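Local structure of myosin-2 (Saccharomyces cerevisiae, 6IXO) at residues Phe35-Ala40 and Lys217-Glu222; Arg49-Pro54 and Trp104-Arg109; Asp96-Gly101 and Lys164-Gln169; Asn223-Ala228 and Asp379-Ile384. The protein transports organelles and other cargo along polarized actin cables as a class V myosin, this chain being its globular cargo-binding tail. One frame throughout, in Å; residues are numbered along the deposited sequence. Where two conformers were deposited one is given.

Interaction 1 of 4, residues Phe35-Ala40 and Lys217-Glu222; sequences FEVPDA and KSFHIE
The Phe219 ring meets the loop 35-40 with its far end: at the edge, near the ring plane, lie the carbonyl oxygens of Pro38 and Asp39, while the methyls of Val37 and Ala40 come in obliquely. Pro38 O stands 3.4 Å from Phe219 CZ, a placement in which the slightly positive ring edge probably suits the carbonyl oxygen; no hydrogen bond crosses between the two segments. Val37 reaches CZ through CG1, also at 3.4 Å, its side chain crossing that of Phe219 at about a right angle; a chi1 of 180° sets CG1 anti to the backbone N and points it at the ring. Pro38 CG touches the neighbouring corner, 4.0 Å from Phe219 CE1. Phe219 is the first residue to leave helix 202-218, which ends in a Schellman motif: His220, with positive phi, is the C-prime residue, His220 N bonds to Lys217 O and Ile221 N to Met216 O. Beyond the ring, Ala40 CB rests 3.8 Å from Ser218 CB. The Ser218 hydroxyl donates to Trp214 O, one turn back in its own helix, and accepts from Gly41 N, which ties the loop to the helix end just past Ala40. Val51 and Val102 also touch the Phe219 side chain.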
loop_
_atom_site.group_PDB
_atom_site.type_symbol
_atom_site.label_atom_id
_atom_site.label_comp_id
_atom_site.label_asym_id
_atom_site.label_seq_id
_atom_site.Cartn_x
_atom_site.Cartn_y
_atom_site.Cartn_z
ATOM N N PHE A 35 -16.297 5.174 10.468
ATOM C CA PHE A 35 -15.483 4.007 10.823
ATOM C C PHE A 35 -14.429 4.317 11.917
ATOM O O PHE A 35 -13.899 5.443 11.998
ATOM C CB PHE A 35 -14.768 3.454 9.578
ATOM C CG PHE A 35 -13.514 4.243 9.182
ATOM C CD1 PHE A 35 -13.612 5.452 8.483
ATOM C CD2 PHE A 35 -12.250 3.756 9.495
ATOM C CE1 PHE A 35 -12.451 6.179 8.112
ATOM C CE2 PHE A 35 -11.072 4.482 9.123
ATOM C CZ PHE A 35 -11.193 5.693 8.431
ATOM N N GLU A 36 -14.158 3.310 12.747
ATOM C CA GLU A 36 -13.108 3.340 13.764
ATOM C C GLU A 36 -12.197 2.140 13.548
ATOM O O GLU A 36 -12.646 1.014 13.408
ATOM C CB GLU A 36 -13.675 3.317 15.192
ATOM C CG GLU A 36 -14.434 4.584 15.608
ATOM C CD GLU A 36 -13.539 5.821 15.665
ATOM O OE1 GLU A 36 -12.344 5.650 15.962
ATOM O OE2 GLU A 36 -14.030 6.950 15.419
ATOM N N VAL A 37 -10.895 2.383 13.497
ATOM C CA VAL A 37 -9.967 1.315 13.214
ATOM C C VAL A 37 -9.542 0.676 14.534
ATOM O O VAL A 37 -9.329 1.380 15.508
ATOM C CB VAL A 37 -8.715 1.877 12.429
ATOM C CG1 VAL A 37 -7.755 0.782 12.143
ATOM C CG2 VAL A 37 -9.155 2.506 11.121
ATOM N N PRO A 38 -9.418 -0.655 14.592
ATOM C CA PRO A 38 -8.877 -1.219 15.845
ATOM C C PRO A 38 -7.358 -1.076 15.956
ATOM O O PRO A 38 -6.710 -0.844 14.946
ATOM C CB PRO A 38 -9.256 -2.694 15.759
ATOM C CG PRO A 38 -9.363 -2.958 14.288
ATOM C CD PRO A 38 -9.946 -1.698 13.698
ATOM N N ASP A 39 -6.804 -1.262 17.155
ATOM C CA ASP A 39 -5.359 -1.131 17.388
ATOM C C ASP A 39 -4.501 -2.231 16.742
ATOM O O ASP A 39 -4.875 -3.400 16.748
ATOM C CB ASP A 39 -5.092 -1.100 18.895
ATOM C CG ASP A 39 -4.886 0.304 19.418
ATOM O OD1 ASP A 39 -5.040 1.262 18.629
ATOM O OD2 ASP A 39 -4.575 0.449 20.620
ATOM N N ALA A 40 -3.335 -1.854 16.209
ATOM C CA ALA A 40 -2.406 -2.828 15.615
ATOM C C ALA A 40 -1.017 -2.842 16.301
ATOM O O ALA A 40 -0.576 -1.828 16.849
ATOM C CB ALA A 40 -2.249 -2.562 14.139
ATOM N N LYS A 217 -0.262 -7.235 9.219
ATOM C CA LYS A 217 -0.282 -8.464 10.018
ATOM C C LYS A 217 -1.527 -8.570 10.929
ATOM O O LYS A 217 -2.244 -9.609 10.964
ATOM C CB LYS A 217 1.009 -8.543 10.861
ATOM C CG LYS A 217 1.140 -9.856 11.597
ATOM C CD LYS A 217 2.582 -10.188 11.965
ATOM C CE LYS A 217 2.660 -11.642 12.479
ATOM N NZ LYS A 217 4.065 -12.150 12.572
ATOM N N SER A 218 -1.788 -7.495 11.671
ATOM C CA SER A 218 -2.857 -7.526 12.667
ATOM C C SER A 218 -4.199 -7.568 11.984
ATOM O O SER A 218 -5.149 -8.143 12.542
ATOM C CB SER A 218 -2.819 -6.327 13.604
ATOM O OG SER A 218 -1.649 -6.327 14.409
ATOM N N PHE A 219 -4.297 -6.948 10.802
ATOM C CA PHE A 219 -5.598 -6.883 10.121
ATOM C C PHE A 219 -5.794 -8.055 9.179
ATOM O O PHE A 219 -6.688 -8.012 8.329
ATOM C CB PHE A 219 -5.780 -5.568 9.336
ATOM C CG PHE A 219 -5.848 -4.343 10.208
ATOM C CD1 PHE A 219 -5.792 -4.452 11.599
ATOM C CD2 PHE A 219 -5.928 -3.067 9.635
ATOM C CE1 PHE A 219 -5.820 -3.324 12.417
ATOM C CE2 PHE A 219 -5.963 -1.940 10.440
ATOM C CZ PHE A 219 -5.907 -2.070 11.843
ATOM N N HIS A 220 -4.945 -9.079 9.327
ATOM C CA HIS A 220 -5.056 -10.326 8.577
ATOM C C HIS A 220 -4.993 -10.104 7.072
ATOM O O HIS A 220 -5.737 -10.697 6.322
ATOM C CB HIS A 220 -6.369 -11.052 8.957
ATOM C CG HIS A 220 -6.572 -11.162 10.436
ATOM N ND1 HIS A 220 -5.808 -11.993 11.227
ATOM C CD2 HIS A 220 -7.427 -10.526 11.270
ATOM C CE1 HIS A 220 -6.200 -11.880 12.482
ATOM N NE2 HIS A 220 -7.180 -10.997 12.538
ATOM N N ILE A 221 -4.094 -9.248 6.628
ATOM C CA ILE A 221 -3.954 -8.992 5.201
ATOM C C ILE A 221 -3.037 -10.024 4.594
ATOM O O ILE A 221 -1.997 -10.341 5.166
ATOM C CB ILE A 221 -3.360 -7.595 4.911
ATOM C CG1 ILE A 221 -4.270 -6.511 5.467
ATOM C CG2 ILE A 221 -3.186 -7.399 3.400
ATOM C CD1 ILE A 221 -5.650 -6.546 4.858
ATOM N N GLU A 222 -3.402 -10.512 3.419
ATOM C CA GLU A 222 -2.613 -11.518 2.707
ATOM C C GLU A 222 -1.144 -11.039 2.444
ATOM O O GLU A 222 -0.923 -9.917 1.992
ATOM C CB GLU A 222 -3.368 -11.871 1.409
ATOM C CG GLU A 222 -4.746 -12.663 1.617
ATOM C CD GLU A 222 -6.035 -11.783 1.819
ATOM O OE1 GLU A 222 -7.173 -12.320 1.607
ATOM O OE2 GLU A 222 -5.946 -10.584 2.211
#

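Interaction 2 of 4, residues Arg49-Pro54 and Trp104-Arg109; sequences RDVVYP and WLANVR
Val52 and Asn107 bring the two backbones closest, their CA atoms 5.1 Å apart, where the break between helices 48-51 and 53-67 lies against helix 97-124 in the all-helical cargo-binding tail. Val52 holds the N-cap position of helix 53-67, and the Asn107 amide is inserted into this junction. Its ND2 donates to Val51 O at 3.0 Å with an N-H...O angle of 155°, the donor tilted 23° from the carbonyl plane; the same nitrogen also bonds Phe103 O, one turn back in its own helix. On the other arm, OD1 accepts from Ala55 N in the first turn of helix 53-67, and touches both Val52 CA and Pro54 CD, each 3.1 Å away. The amide is thus held at both ends, which fixes its rotation and gives Val51 O and Ala55 N a partner on either side of the break. A leucine in its place would probably leave Val51 O and Ala55 N without their side-chain partner and set a hydrocarbon branch against these backbone groups. Beside the amide the contact is apolar. Ala106 CB receives Val51 CG1 at 3.9 Å and Val52 CG1 at 4.0 Å. The latter methyl, anti to its own carbonyl carbon (chi1 -67°), also settles against the helix backbone, 3.7 Å from Ala106 O.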
loop_
_atom_site.group_PDB
_atom_site.type_symbol
_atom_site.label_atom_id
_atom_site.label_comp_id
_atom_site.label_asym_id
_atom_site.label_seq_id
_atom_site.Cartn_x
_atom_site.Cartn_y
_atom_site.Cartn_z
ATOM N N ARG A 49 -13.626 -10.346 12.755
ATOM C CA ARG A 49 -14.839 -9.537 12.800
ATOM C C ARG A 49 -14.586 -8.092 13.291
ATOM O O ARG A 49 -15.332 -7.196 12.930
ATOM C CB ARG A 49 -15.922 -10.220 13.656
ATOM C CG ARG A 49 -15.793 -10.011 15.145
ATOM C CD ARG A 49 -16.836 -10.871 15.871
ATOM N NE ARG A 49 -17.011 -10.487 17.267
ATOM C CZ ARG A 49 -18.049 -10.859 18.016
ATOM N NH1 ARG A 49 -19.017 -11.615 17.500
ATOM N NH2 ARG A 49 -18.128 -10.464 19.279
ATOM N N ASP A 50 -13.538 -7.871 14.088
ATOM C CA ASP A 50 -13.180 -6.524 14.561
ATOM C C ASP A 50 -12.595 -5.658 13.441
ATOM O O ASP A 50 -12.619 -4.429 13.505
ATOM C CB ASP A 50 -12.163 -6.601 15.708
ATOM C CG ASP A 50 -12.710 -7.306 16.946
ATOM O OD1 ASP A 50 -13.941 -7.255 17.175
ATOM O OD2 ASP A 50 -11.893 -7.905 17.689
ATOM N N VAL A 51 -12.062 -6.314 12.420
ATOM C CA VAL A 51 -11.427 -5.635 11.319
ATOM C C VAL A 51 -12.432 -5.368 10.200
ATOM O O VAL A 51 -12.500 -4.274 9.665
ATOM C CB VAL A 51 -10.241 -6.448 10.760
ATOM C CG1 VAL A 51 -9.639 -5.736 9.555
ATOM C CG2 VAL A 51 -9.183 -6.650 11.858
ATOM N N VAL A 52 -13.230 -6.371 9.849
ATOM C CA VAL A 52 -14.099 -6.167 8.703
ATOM C C VAL A 52 -15.562 -5.977 9.132
ATOM O O VAL A 52 -16.460 -6.412 8.427
ATOM C CB VAL A 52 -13.947 -7.341 7.685
ATOM C CG1 VAL A 52 -12.481 -7.301 7.053
ATOM C CG2 VAL A 52 -14.244 -8.693 8.327
ATOM N N TYR A 53 -15.802 -5.304 10.264
ATOM C CA TYR A 53 -17.193 -5.179 10.740
ATOM C C TYR A 53 -18.065 -4.370 9.736
ATOM O O TYR A 53 -19.253 -4.712 9.551
ATOM C CB TYR A 53 -17.256 -4.578 12.172
ATOM C CG TYR A 53 -16.891 -3.115 12.256
ATOM C CD1 TYR A 53 -17.857 -2.126 12.047
ATOM C CD2 TYR A 53 -15.568 -2.705 12.533
ATOM C CE1 TYR A 53 -17.533 -0.785 12.099
ATOM C CE2 TYR A 53 -15.239 -1.355 12.596
ATOM C CZ TYR A 53 -16.220 -0.397 12.371
ATOM O OH TYR A 53 -15.910 0.963 12.409
ATOM N N PRO A 54 -17.513 -3.356 9.038
ATOM C CA PRO A 54 -18.384 -2.681 8.066
ATOM C C PRO A 54 -18.764 -3.580 6.913
ATOM O O PRO A 54 -19.951 -3.623 6.566
ATOM C CB PRO A 54 -17.518 -1.505 7.559
ATOM C CG PRO A 54 -16.567 -1.269 8.666
ATOM C CD PRO A 54 -16.197 -2.639 9.120
ATOM N N TRP A 104 -9.498 -0.209 5.201
ATOM C CA TRP A 104 -10.430 -0.171 4.073
ATOM C C TRP A 104 -10.070 -1.198 3.005
ATOM O O TRP A 104 -10.957 -1.767 2.386
ATOM C CB TRP A 104 -10.526 1.251 3.479
ATOM C CG TRP A 104 -11.420 2.063 4.335
ATOM C CD1 TRP A 104 -11.083 3.094 5.142
ATOM C CD2 TRP A 104 -12.816 1.816 4.554
ATOM N NE1 TRP A 104 -12.174 3.539 5.830
ATOM C CE2 TRP A 104 -13.257 2.761 5.500
ATOM C CE3 TRP A 104 -13.726 0.889 4.042
ATOM C CZ2 TRP A 104 -14.573 2.814 5.937
ATOM C CZ3 TRP A 104 -15.048 0.926 4.507
ATOM C CH2 TRP A 104 -15.451 1.887 5.431
ATOM N N LEU A 105 -8.781 -1.454 2.789
ATOM C CA LEU A 105 -8.406 -2.543 1.887
ATOM C C LEU A 105 -8.993 -3.873 2.364
ATOM O O LEU A 105 -9.478 -4.682 1.555
ATOM C CB LEU A 105 -6.861 -2.649 1.781
ATOM C CG LEU A 105 -6.193 -1.483 0.988
ATOM C CD1 LEU A 105 -4.633 -1.578 1.097
ATOM C CD2 LEU A 105 -6.629 -1.493 -0.475
ATOM N N ALA A 106 -8.903 -4.127 3.673
ATOM C CA ALA A 106 -9.424 -5.389 4.222
ATOM C C ALA A 106 -10.939 -5.479 3.951
ATOM O O ALA A 106 -11.473 -6.535 3.544
ATOM C CB ALA A 106 -9.168 -5.472 5.694
ATOM N N ASN A 107 -11.625 -4.365 4.180
ATOM C CA ASN A 107 -13.090 -4.375 4.085
ATOM C C ASN A 107 -13.582 -4.515 2.656
ATOM O O ASN A 107 -14.545 -5.246 2.367
ATOM C CB ASN A 107 -13.666 -3.122 4.746
ATOM C CG ASN A 107 -13.875 -3.337 6.212
ATOM O OD1 ASN A 107 -14.906 -3.923 6.646
ATOM N ND2 ASN A 107 -12.859 -2.985 7.005
ATOM N N VAL A 108 -12.912 -3.834 1.742
ATOM C CA VAL A 108 -13.297 -3.935 0.330
ATOM C C VAL A 108 -12.945 -5.329 -0.183
ATOM O O VAL A 108 -13.697 -5.930 -0.973
ATOM C CB VAL A 108 -12.637 -2.824 -0.517
ATOM C CG1 VAL A 108 -12.837 -3.086 -2.001
ATOM C CG2 VAL A 108 -13.235 -1.457 -0.126
ATOM N N ARG A 109 -11.835 -5.897 0.305
ATOM C CA ARG A 109 -11.540 -7.284 -0.078
ATOM C C ARG A 109 -12.636 -8.222 0.432
ATOM O O ARG A 109 -12.998 -9.214 -0.233
ATOM C CB ARG A 109 -10.180 -7.751 0.470
ATOM C CG ARG A 109 -9.809 -9.153 -0.001
ATOM C CD ARG A 109 -9.688 -9.192 -1.531
ATOM N NE ARG A 109 -9.129 -10.470 -2.010
ATOM C CZ ARG A 109 -8.988 -10.777 -3.305
ATOM N NH1 ARG A 109 -9.393 -9.905 -4.258
ATOM N NH2 ARG A 109 -8.479 -11.966 -3.645
#

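Interaction 3 of 4, residues Asp96-Gly101 and Lys164-Gln169; sequences DLIPSG and KKLQKQ
Lys165 NZ is gripped by two backbone carbonyls, Thr90 O and Leu92 O, so that its ammonium end leads away while the root of the chain stays against Leu97. Leu97 CD1 touches this aliphatic part, 3.9 Å from Lys165 CB and equally far from CD. The other methyl, CD2, enters between Leu166 and Gln169: it lies 3.8 Å from Leu166 CD2 and 3.5 Å from Gln169 NE2. The Gln169 side chain comes from the opposite direction, extended beyond CG, and its NE2 is bonded to Gly94 O, just before the helix; its contact with the leucine is therefore by packing, with the polar end engaged elsewhere. Leu97 CG stands anti to the backbone N (chi1 177°), which carries both methyls across to the facing helix. Ile98 adds CG1, 3.7 Å from Leu166 CD2, the two side chains crossing at about a right angle. Both polar ends reach the chain ahead of helix 97-124 on the Leu97 side, with Ile98 and Leu166 packed on the other side of that leucine. The helix segments run antiparallel, at 168°, with their axes 11.1 Å apart, as neighbours in a helical bundle. Helix 202-218 covers one flank, Phe208 touching both Ile98 and Gln169; helix 223-247 lies behind Leu166 through Leu233, and Trp162 NE1 of helix 134-180 bonds Leu97 O.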
loop_
_atom_site.group_PDB
_atom_site.type_symbol
_atom_site.label_atom_id
_atom_site.label_comp_id
_atom_site.label_asym_id
_atom_site.label_seq_id
_atom_site.Cartn_x
_atom_site.Cartn_y
_atom_site.Cartn_z
ATOM N N ASP A 96 -3.118 8.734 10.540
ATOM C CA ASP A 96 -4.096 7.673 10.332
ATOM C C ASP A 96 -3.965 6.978 8.996
ATOM O O ASP A 96 -4.622 5.955 8.752
ATOM C CB ASP A 96 -5.505 8.240 10.443
ATOM C CG ASP A 96 -5.891 8.516 11.859
ATOM O OD1 ASP A 96 -5.349 7.823 12.744
ATOM O OD2 ASP A 96 -6.720 9.423 12.084
ATOM N N LEU A 97 -3.128 7.522 8.126
ATOM C CA LEU A 97 -3.081 7.057 6.738
ATOM C C LEU A 97 -2.844 5.559 6.587
ATOM O O LEU A 97 -3.536 4.885 5.825
ATOM C CB LEU A 97 -1.977 7.822 5.984
ATOM C CG LEU A 97 -1.801 7.364 4.539
ATOM C CD1 LEU A 97 -3.035 7.577 3.712
ATOM C CD2 LEU A 97 -0.623 8.178 3.967
ATOM N N ILE A 98 -1.874 5.018 7.309
ATOM C CA ILE A 98 -1.554 3.605 7.115
ATOM C C ILE A 98 -2.657 2.700 7.732
ATOM O O ILE A 98 -3.221 1.880 7.008
ATOM C CB ILE A 98 -0.144 3.246 7.709
ATOM C CG1 ILE A 98 0.951 3.915 6.852
ATOM C CG2 ILE A 98 0.042 1.724 7.763
ATOM C CD1 ILE A 98 2.361 4.043 7.635
ATOM N N PRO A 99 -2.967 2.848 9.037
ATOM C CA PRO A 99 -4.023 1.935 9.531
ATOM C C PRO A 99 -5.361 2.125 8.819
ATOM O O PRO A 99 -5.998 1.108 8.517
ATOM C CB PRO A 99 -4.148 2.277 11.037
ATOM C CG PRO A 99 -3.426 3.580 11.212
ATOM C CD PRO A 99 -2.401 3.669 10.118
ATOM N N SER A 100 -5.780 3.359 8.517
ATOM C CA SER A 100 -7.107 3.500 7.887
ATOM C C SER A 100 -7.091 2.922 6.498
ATOM O O SER A 100 -8.061 2.332 6.055
ATOM C CB SER A 100 -7.564 4.942 7.860
ATOM O OG SER A 100 -7.763 5.396 9.192
ATOM N N GLY A 101 -5.979 3.074 5.789
ATOM C CA GLY A 101 -5.936 2.511 4.446
ATOM C C GLY A 101 -5.974 0.997 4.450
ATOM O O GLY A 101 -6.628 0.373 3.627
ATOM N N LYS A 164 -0.382 5.962 -3.556
ATOM C CA LYS A 164 0.155 7.269 -3.937
ATOM C C LYS A 164 0.339 8.169 -2.727
ATOM O O LYS A 164 1.347 8.873 -2.601
ATOM C CB LYS A 164 -0.754 7.950 -4.969
ATOM C CG LYS A 164 -0.319 9.419 -5.238
ATOM C CD LYS A 164 -1.168 10.085 -6.372
ATOM C CE LYS A 164 -1.077 9.294 -7.702
ATOM N NZ LYS A 164 0.336 9.246 -8.304
ATOM N N LYS A 165 -0.617 8.150 -1.814
ATOM C CA LYS A 165 -0.476 8.935 -0.587
ATOM C C LYS A 165 0.709 8.461 0.247
ATOM O O LYS A 165 1.422 9.287 0.829
ATOM C CB LYS A 165 -1.769 8.868 0.268
ATOM C CG LYS A 165 -2.924 9.744 -0.288
ATOM C CD LYS A 165 -4.278 9.284 0.406
ATOM C CE LYS A 165 -5.450 10.113 -0.171
ATOM N NZ LYS A 165 -5.351 11.523 0.229
ATOM N N LEU A 166 0.914 7.147 0.301
ATOM C CA LEU A 166 2.097 6.605 0.974
ATOM C C LEU A 166 3.390 7.129 0.346
ATOM O O LEU A 166 4.303 7.503 1.062
ATOM C CB LEU A 166 2.124 5.076 0.915
ATOM C CG LEU A 166 0.987 4.416 1.729
ATOM C CD1 LEU A 166 1.195 2.928 1.580
ATOM C CD2 LEU A 166 1.008 4.768 3.240
ATOM N N GLN A 167 3.468 7.106 -0.979
ATOM C CA GLN A 167 4.639 7.656 -1.664
ATOM C C GLN A 167 4.894 9.107 -1.294
ATOM O O GLN A 167 6.056 9.492 -1.063
ATOM C CB GLN A 167 4.481 7.538 -3.185
ATOM C CG GLN A 167 4.502 6.068 -3.689
ATOM C CD GLN A 167 4.616 5.989 -5.208
ATOM O OE1 GLN A 167 4.060 6.803 -5.912
ATOM N NE2 GLN A 167 5.365 5.017 -5.701
ATOM N N LYS A 168 3.845 9.934 -1.273
ATOM C CA LYS A 168 4.050 11.347 -0.925
ATOM C C LYS A 168 4.579 11.514 0.496
ATOM O O LYS A 168 5.377 12.401 0.752
ATOM C CB LYS A 168 2.759 12.154 -1.081
ATOM C CG LYS A 168 2.136 12.073 -2.469
ATOM C CD LYS A 168 3.057 12.629 -3.548
ATOM C CE LYS A 168 2.409 12.539 -4.951
ATOM N NZ LYS A 168 1.196 13.403 -5.107
ATOM N N GLN A 169 4.093 10.714 1.441
ATOM C CA GLN A 169 4.622 10.784 2.805
ATOM C C GLN A 169 6.075 10.420 2.812
ATOM O O GLN A 169 6.860 11.012 3.554
ATOM C CB GLN A 169 3.870 9.830 3.764
ATOM C CG GLN A 169 2.513 10.375 4.185
ATOM C CD GLN A 169 2.014 9.793 5.518
ATOM O OE1 GLN A 169 2.585 8.834 6.044
ATOM N NE2 GLN A 169 0.956 10.402 6.081
#

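Interaction 4 of 4, residues Asn223-Ala228 and Asp379-Ile384; sequences NEVFHA and DPFSLI
Val225 is the bump that meets the Phe381 face: its CG2 sits over the centre of the ring, 3.6 Å from the centroid and 9° off the ring normal, a CH-pi contact. CG1 extends along the same ring toward its outer end, 3.8 Å from Phe381 CE2. Pro380 fills the hollow between Val225 and Ala228, one turn of helix 223-247, with its CB 3.6 Å from Ala228 CB and its CG 4.0 Å from Val225 CG2. At the outer border Ile384 CG2 crosses the bent Glu224 chain at a slant, 4.1 Å from Glu224 CD. The 3-10 turn 380-383 that presents these groups starts with an Asx turn, Phe381 N bonding Asp379 OD1 at 3.0 Å; Asp379 O accepts from both the N and OG of Ser382. An alanine at Phe381 would probably leave Val225 CG2 without its aromatic floor and open a gap beside Leu105 and Arg109. No hydrogen bond crosses between the segments, so their fit rests on apolar contact, while Asp379 OD1 and O bond within their own turn and Asp379 OD2 bonds Ser155 OG.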
loop_
_atom_site.group_PDB
_atom_site.type_symbol
_atom_site.label_atom_id
_atom_site.label_comp_id
_atom_site.label_asym_id
_atom_site.label_seq_id
_atom_site.Cartn_x
_atom_site.Cartn_y
_atom_site.Cartn_z
ATOM N N ASN A 223 -0.155 -11.889 2.756
ATOM C CA ASN A 223 1.257 -11.501 2.675
ATOM C C ASN A 223 1.702 -10.999 1.295
ATOM O O ASN A 223 2.614 -10.168 1.200
ATOM C CB ASN A 223 2.161 -12.670 3.105
ATOM C CG ASN A 223 2.342 -12.753 4.620
ATOM O OD1 ASN A 223 2.024 -11.809 5.355
ATOM N ND2 ASN A 223 2.864 -13.889 5.096
ATOM N N GLU A 224 1.090 -11.498 0.226
ATOM C CA GLU A 224 1.411 -10.988 -1.121
ATOM C C GLU A 224 1.177 -9.491 -1.238
ATOM O O GLU A 224 1.861 -8.791 -1.976
ATOM C CB GLU A 224 0.553 -11.689 -2.180
ATOM C CG GLU A 224 0.890 -13.136 -2.364
ATOM C CD GLU A 224 0.096 -14.081 -1.450
ATOM O OE1 GLU A 224 -0.595 -13.635 -0.496
ATOM O OE2 GLU A 224 0.173 -15.295 -1.704
ATOM N N VAL A 225 0.182 -9.002 -0.524
ATOM C CA VAL A 225 -0.162 -7.604 -0.627
ATOM C C VAL A 225 0.884 -6.759 0.105
ATOM O O VAL A 225 1.317 -5.685 -0.361
ATOM C CB VAL A 225 -1.553 -7.352 -0.033
ATOM C CG1 VAL A 225 -1.803 -5.859 0.092
ATOM C CG2 VAL A 225 -2.660 -8.044 -0.900
ATOM N N PHE A 226 1.282 -7.246 1.267
ATOM C CA PHE A 226 2.377 -6.614 2.002
ATOM C C PHE A 226 3.640 -6.527 1.126
ATOM O O PHE A 226 4.312 -5.467 1.032
ATOM C CB PHE A 226 2.660 -7.400 3.290
ATOM C CG PHE A 226 3.959 -6.936 3.988
ATOM C CD1 PHE A 226 3.985 -5.735 4.652
ATOM C CD2 PHE A 226 5.071 -7.720 3.970
ATOM C CE1 PHE A 226 5.173 -5.263 5.311
ATOM C CE2 PHE A 226 6.279 -7.293 4.619
ATOM C CZ PHE A 226 6.319 -6.055 5.289
ATOM N N HIS A 227 3.986 -7.650 0.490
ATOM C CA HIS A 227 5.157 -7.679 -0.390
ATOM C C HIS A 227 5.054 -6.619 -1.480
ATOM O O HIS A 227 6.016 -5.916 -1.770
ATOM C CB HIS A 227 5.351 -9.064 -1.038
ATOM C CG HIS A 227 6.610 -9.163 -1.842
ATOM N ND1 HIS A 227 6.655 -8.895 -3.197
ATOM C CD2 HIS A 227 7.885 -9.435 -1.472
ATOM C CE1 HIS A 227 7.901 -9.014 -3.625
ATOM N NE2 HIS A 227 8.666 -9.340 -2.599
ATOM N N ALA A 228 3.890 -6.502 -2.100
ATOM C CA ALA A 228 3.740 -5.554 -3.232
ATOM C C ALA A 228 3.883 -4.129 -2.749
ATOM O O ALA A 228 4.577 -3.314 -3.356
ATOM C CB ALA A 228 2.316 -5.767 -3.931
ATOM N N ASP A 379 -3.373 -4.097 -8.771
ATOM C CA ASP A 379 -3.902 -4.315 -7.443
ATOM C C ASP A 379 -3.447 -5.721 -7.010
ATOM O O ASP A 379 -3.923 -6.717 -7.588
ATOM C CB ASP A 379 -5.461 -4.203 -7.472
ATOM C CG ASP A 379 -6.119 -4.600 -6.148
ATOM O OD1 ASP A 379 -5.421 -4.843 -5.113
ATOM O OD2 ASP A 379 -7.370 -4.619 -6.138
ATOM N N PRO A 380 -2.621 -5.829 -5.964
ATOM C CA PRO A 380 -2.061 -7.173 -5.687
ATOM C C PRO A 380 -3.170 -8.119 -5.175
ATOM O O PRO A 380 -3.021 -9.319 -5.291
ATOM C CB PRO A 380 -1.013 -6.916 -4.605
ATOM C CG PRO A 380 -1.515 -5.663 -3.895
ATOM C CD PRO A 380 -2.139 -4.820 -4.996
ATOM N N PHE A 381 -4.244 -7.563 -4.622
ATOM C CA PHE A 381 -5.434 -8.401 -4.257
ATOM C C PHE A 381 -6.005 -9.140 -5.451
ATOM O O PHE A 381 -6.583 -10.238 -5.319
ATOM C CB PHE A 381 -6.542 -7.534 -3.660
ATOM C CG PHE A 381 -6.259 -7.096 -2.255
ATOM C CD1 PHE A 381 -6.389 -7.990 -1.197
ATOM C CD2 PHE A 381 -5.821 -5.804 -1.986
ATOM C CE1 PHE A 381 -6.130 -7.599 0.119
ATOM C CE2 PHE A 381 -5.536 -5.408 -0.671
ATOM C CZ PHE A 381 -5.702 -6.301 0.381
ATOM N N SER A 382 -5.918 -8.517 -6.626
ATOM C CA SER A 382 -6.605 -9.059 -7.799
ATOM C C SER A 382 -5.871 -10.320 -8.301
ATOM O O SER A 382 -6.382 -11.052 -9.173
ATOM C CB SER A 382 -6.692 -8.011 -8.914
ATOM O OG SER A 382 -5.427 -7.891 -9.568
ATOM N N LEU A 383 -4.676 -10.558 -7.753
ATOM C CA LEU A 383 -3.829 -11.646 -8.219
ATOM C C LEU A 383 -3.980 -12.893 -7.356
ATOM O O LEU A 383 -3.381 -13.922 -7.642
ATOM C CB LEU A 383 -2.344 -11.233 -8.224
ATOM C CG LEU A 383 -2.016 -9.992 -9.046
ATOM C CD1 LEU A 383 -0.501 -9.714 -8.888
ATOM C CD2 LEU A 383 -2.379 -10.162 -10.492
ATOM N N ILE A 384 -4.734 -12.790 -6.273
ATOM C CA ILE A 384 -4.847 -13.939 -5.390
ATOM C C ILE A 384 -6.316 -14.351 -5.213
ATOM O O ILE A 384 -7.252 -13.550 -5.412
ATOM C CB ILE A 384 -4.213 -13.666 -4.025
ATOM C CG1 ILE A 384 -5.031 -12.645 -3.262
ATOM C CG2 ILE A 384 -2.762 -13.115 -4.175
ATOM C CD1 ILE A 384 -4.373 -12.260 -1.963
#

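How the interactions relate
All four contacts lie in the central part of the elongated helical tail, within 15 Å of its centre. Helix 97-124 carries segments of both interaction 2 and interaction 3, whose centres are about 17 Å apart and whose chain segments alternate. Both close within the sequence span of interaction 1, and interaction 4 opens only after it. Interaction 1, at a centre distance of about 8 Å, joins interaction 2 through a probable hydrogen bond between Glu36 N and Tyr53 OH (2.9 Å). Glu222 packs on Phe381 and Ile384, leading from interaction 1 to interaction 4. The contacts thus bring the 35-40 loop, the central helices and the late 379-384 turn together in the middle of the tail.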